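Local coordinates for regulatory protein SdiA (Escherichia coli, PDB 4LFU) that acts as a LuxR-type quorum-sensing receptor and transcription factor that senses foreign acyl-homoserine lactone autoinducers and activates transcription at the cell-division gene cluster ftsQAZ, at residues Q35-D40 and L133-C138. Sequence-based numbering, arbitrary orientation.
Sequences QQLEYD and LSFSRC
D40 is bonded twice to the end of strand 130-137 and the residue that follows it. The amide of D40 gives its hydrogen to the carbonyl O of S136, N to O 2.8 Å, and the D40 carboxylate receives the amide of C138, OD2 to N 2.8 Å and nearly straight at 172°. An aspartate suits this place because its short side chain, with CG anti to the carbonyl carbon (chi1 -65°), carries OD2 to the next backbone N-H beyond R137. From R137 a further bond, less certain in the model, runs from NH2 to the carbonyl O of E38.

The two D40 bonds fasten the turn that leaves helix 23-36 in a Schellman motif, with E38 at positive phi, and leads into strand 41-47, which pairs antiparallel with 130-137 in the central sheet of the autoinducer-binding domain.

Y39, a broad ring with two faces to cover, is sandwiched. Arginine suits one side: the flat, charged R137 guanidinium lies along the ring, planes 8° apart and centres 4.5 Å apart, an off-centre cation-pi stack; a bend at chi3 folds the long chain back over the tyrosine. F135 CB makes a CH-pi contact with the opposite face, 3.6 Å from the Y39 ring centroid. Farther in, L37 puts CD1 3.4 Å from F135 CE2, two apolar groups fitting a buried layer that A34, L150 and M154 extend between helices and sheet.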
ATOM      1  N   GLN A  35     -16.251  19.791  -9.856  1.00 41.25           N
ATOM      2  CA  GLN A  35     -17.299  20.608 -10.466  1.00 42.87           C
ATOM      3  C   GLN A  35     -18.254  19.820 -11.358  1.00 43.04           C
ATOM      4  O   GLN A  35     -19.467  20.011 -11.280  1.00 43.33           O
ATOM      5  CB  GLN A  35     -16.668  21.799 -11.206  1.00 43.17           C
ATOM      6  CG  GLN A  35     -16.421  22.980 -10.245  1.00 47.05           C
ATOM      7  CD  GLN A  35     -15.312  23.943 -10.671  1.00 50.82           C
ATOM      8  OE1 GLN A  35     -14.866  24.764  -9.866  1.00 52.22           O
ATOM      9  NE2 GLN A  35     -14.865  23.849 -11.930  1.00 52.63           N
ATOM     10  N   GLN A  36     -17.713  18.907 -12.165  1.00 43.29           N
ATOM     11  CA  GLN A  36     -18.539  18.020 -12.993  1.00 43.83           C
ATOM     12  C   GLN A  36     -19.420  17.079 -12.184  1.00 43.27           C
ATOM     13  O   GLN A  36     -20.552  16.774 -12.584  1.00 43.58           O
ATOM     14  CB  GLN A  36     -17.679  17.222 -13.969  1.00 44.21           C
ATOM     15  CG  GLN A  36     -17.183  18.058 -15.132  1.00 47.12           C
ATOM     16  CD  GLN A  36     -16.381  17.253 -16.131  1.00 52.00           C
ATOM     17  OE1 GLN A  36     -16.666  16.073 -16.381  1.00 55.19           O
ATOM     18  NE2 GLN A  36     -15.378  17.885 -16.723  1.00 53.54           N
ATOM     19  N   LEU A  37     -18.910  16.626 -11.039  1.00 42.55           N
ATOM     20  CA  LEU A  37     -19.708  15.814 -10.121  1.00 41.38           C
ATOM     21  C   LEU A  37     -20.633  16.667  -9.248  1.00 40.76           C
ATOM     22  O   LEU A  37     -21.323  16.132  -8.394  1.00 40.70           O
ATOM     23  CB  LEU A  37     -18.806  14.931  -9.257  1.00 41.65           C
ATOM     24  CG  LEU A  37     -17.907  13.915  -9.968  1.00 41.47           C
ATOM     25  CD1 LEU A  37     -16.884  13.348  -8.995  1.00 41.51           C
ATOM     26  CD2 LEU A  37     -18.743  12.811 -10.565  1.00 39.98           C
ATOM     27  N   GLU A  38     -20.645  17.984  -9.480  1.00 40.18           N
ATOM     28  CA  GLU A  38     -21.470  18.954  -8.723  1.00 40.04           C
ATOM     29  C   GLU A  38     -20.987  19.182  -7.293  1.00 38.31           C
ATOM     30  O   GLU A  38     -21.784  19.216  -6.366  1.00 38.30           O
ATOM     31  CB  GLU A  38     -22.964  18.571  -8.706  1.00 40.57           C
ATOM     32  CG  GLU A  38     -23.827  19.337  -9.703  1.00 44.98           C
ATOM     33  CD  GLU A  38     -24.455  18.449 -10.786  1.00 49.81           C
ATOM     34  OE1 GLU A  38     -25.560  18.801 -11.274  1.00 50.22           O
ATOM     35  OE2 GLU A  38     -23.856  17.404 -11.142  1.00 52.43           O
ATOM     36  N   TYR A  39     -19.680  19.340  -7.121  1.00 36.52           N
ATOM     37  CA  TYR A  39     -19.114  19.639  -5.814  1.00 34.61           C
ATOM     38  C   TYR A  39     -18.502  21.013  -5.862  1.00 33.97           C
ATOM     39  O   TYR A  39     -18.097  21.463  -6.922  1.00 34.35           O
ATOM     40  CB  TYR A  39     -18.084  18.582  -5.400  1.00 33.37           C
ATOM     41  CG  TYR A  39     -18.741  17.308  -4.943  1.00 31.81           C
ATOM     42  CD1 TYR A  39     -19.372  17.225  -3.695  1.00 29.01           C
ATOM     43  CD2 TYR A  39     -18.755  16.180  -5.765  1.00 30.53           C
ATOM     44  CE1 TYR A  39     -19.986  16.049  -3.284  1.00 27.42           C
ATOM     45  CE2 TYR A  39     -19.380  15.009  -5.363  1.00 28.56           C
ATOM     46  CZ  TYR A  39     -19.978  14.942  -4.128  1.00 29.96           C
ATOM     47  OH  TYR A  39     -20.578  13.755  -3.752  1.00 31.99           O
ATOM     48  N   ASP A  40     -18.455  21.678  -4.713  1.00 33.19           N
ATOM     49  CA  ASP A  40     -17.937  23.038  -4.609  1.00 32.56           C
ATOM     50  C   ASP A  40     -16.454  23.018  -4.312  1.00 31.60           C
ATOM     51  O   ASP A  40     -15.685  23.818  -4.851  1.00 31.37           O
ATOM     52  CB  ASP A  40     -18.673  23.793  -3.498  1.00 32.98           C
ATOM     53  CG  ASP A  40     -20.132  23.997  -3.815  1.00 34.62           C
ATOM     54  OD1 ASP A  40     -20.458  24.306  -4.979  1.00 36.59           O
ATOM     55  OD2 ASP A  40     -20.964  23.836  -2.914  1.00 37.34           O
ATOM     56  N   LEU A 133      -8.667  12.041  -1.006  1.00 25.03           N
ATOM     57  CA  LEU A 133      -9.310  13.039  -1.853  1.00 25.49           C
ATOM     58  C   LEU A 133     -10.756  13.258  -1.394  1.00 25.56           C
ATOM     59  O   LEU A 133     -11.558  12.340  -1.421  1.00 25.94           O
ATOM     60  CB  LEU A 133      -9.272  12.605  -3.324  1.00 25.68           C
ATOM     61  CG  LEU A 133     -10.000  13.529  -4.322  1.00 26.32           C
ATOM     62  CD1 LEU A 133      -9.333  14.896  -4.429  1.00 24.64           C
ATOM     63  CD2 LEU A 133     -10.069  12.836  -5.668  1.00 26.74           C
ATOM     64  N   SER A 134     -11.071  14.475  -0.972  1.00 25.73           N
ATOM     65  CA  SER A 134     -12.412  14.833  -0.503  1.00 25.90           C
ATOM     66  C   SER A 134     -13.058  15.788  -1.462  1.00 25.91           C
ATOM     67  O   SER A 134     -12.399  16.673  -1.970  1.00 25.55           O
ATOM     68  CB  SER A 134     -12.326  15.531   0.830  1.00 25.03           C
ATOM     69  OG  SER A 134     -12.096  14.608   1.858  1.00 27.27           O
ATOM     70  N   PHE A 135     -14.341  15.584  -1.732  1.00 27.34           N
ATOM     71  CA  PHE A 135     -15.180  16.594  -2.396  1.00 28.44           C
ATOM     72  C   PHE A 135     -16.248  17.053  -1.413  1.00 29.19           C
ATOM     73  O   PHE A 135     -16.763  16.257  -0.639  1.00 28.90           O
ATOM     74  CB  PHE A 135     -15.884  16.024  -3.630  1.00 28.85           C
ATOM     75  CG  PHE A 135     -14.961  15.669  -4.782  1.00 30.05           C
ATOM     76  CD1 PHE A 135     -13.757  16.342  -4.980  1.00 30.46           C
ATOM     77  CD2 PHE A 135     -15.325  14.678  -5.687  1.00 29.94           C
ATOM     78  CE1 PHE A 135     -12.921  16.017  -6.039  1.00 29.72           C
ATOM     79  CE2 PHE A 135     -14.499  14.368  -6.769  1.00 29.36           C
ATOM     80  CZ  PHE A 135     -13.295  15.042  -6.935  1.00 29.97           C
ATOM     81  N   SER A 136     -16.585  18.335  -1.432  1.00 30.32           N
ATOM     82  CA  SER A 136     -17.647  18.826  -0.553  1.00 31.53           C
ATOM     83  C   SER A 136     -18.542  19.846  -1.235  1.00 32.35           C
ATOM     84  O   SER A 136     -18.177  20.435  -2.221  1.00 32.33           O
ATOM     85  CB  SER A 136     -17.090  19.377   0.766  1.00 30.67           C
ATOM     86  OG  SER A 136     -16.283  20.506   0.537  1.00 30.62           O
ATOM     87  N   ARG A 137     -19.713  20.042  -0.667  1.00 34.40           N
ATOM     88  CA  ARG A 137     -20.761  20.821  -1.274  1.00 36.52           C
ATOM     89  C   ARG A 137     -21.522  21.576  -0.182  1.00 37.95           C
ATOM     90  O   ARG A 137     -21.767  21.046   0.929  1.00 36.65           O
ATOM     91  CB  ARG A 137     -21.696  19.864  -2.011  1.00 36.39           C
ATOM     92  CG  ARG A 137     -22.630  20.520  -2.960  1.00 38.24           C
ATOM     93  CD  ARG A 137     -23.142  19.530  -3.981  1.00 40.70           C
ATOM     94  NE  ARG A 137     -23.721  18.341  -3.385  1.00 41.22           N
ATOM     95  CZ  ARG A 137     -23.676  17.133  -3.943  1.00 43.22           C
ATOM     96  NH1 ARG A 137     -24.236  16.098  -3.325  1.00 43.54           N
ATOM     97  NH2 ARG A 137     -23.064  16.949  -5.114  1.00 42.82           N
ATOM     98  N   CYS A 138     -21.905  22.805  -0.518  1.00 40.37           N
ATOM     99  CA  CYS A 138     -22.688  23.654   0.376  1.00 43.66           C
ATOM    100  C   CYS A 138     -24.184  23.405   0.276  1.00 45.81           C
ATOM    101  O   CYS A 138     -24.950  23.972   1.047  1.00 46.93           O
ATOM    102  CB  CYS A 138     -22.387  25.131   0.113  1.00 43.48           C
ATOM    103  SG  CYS A 138     -20.655  25.569   0.414  1.00 44.19           S
TER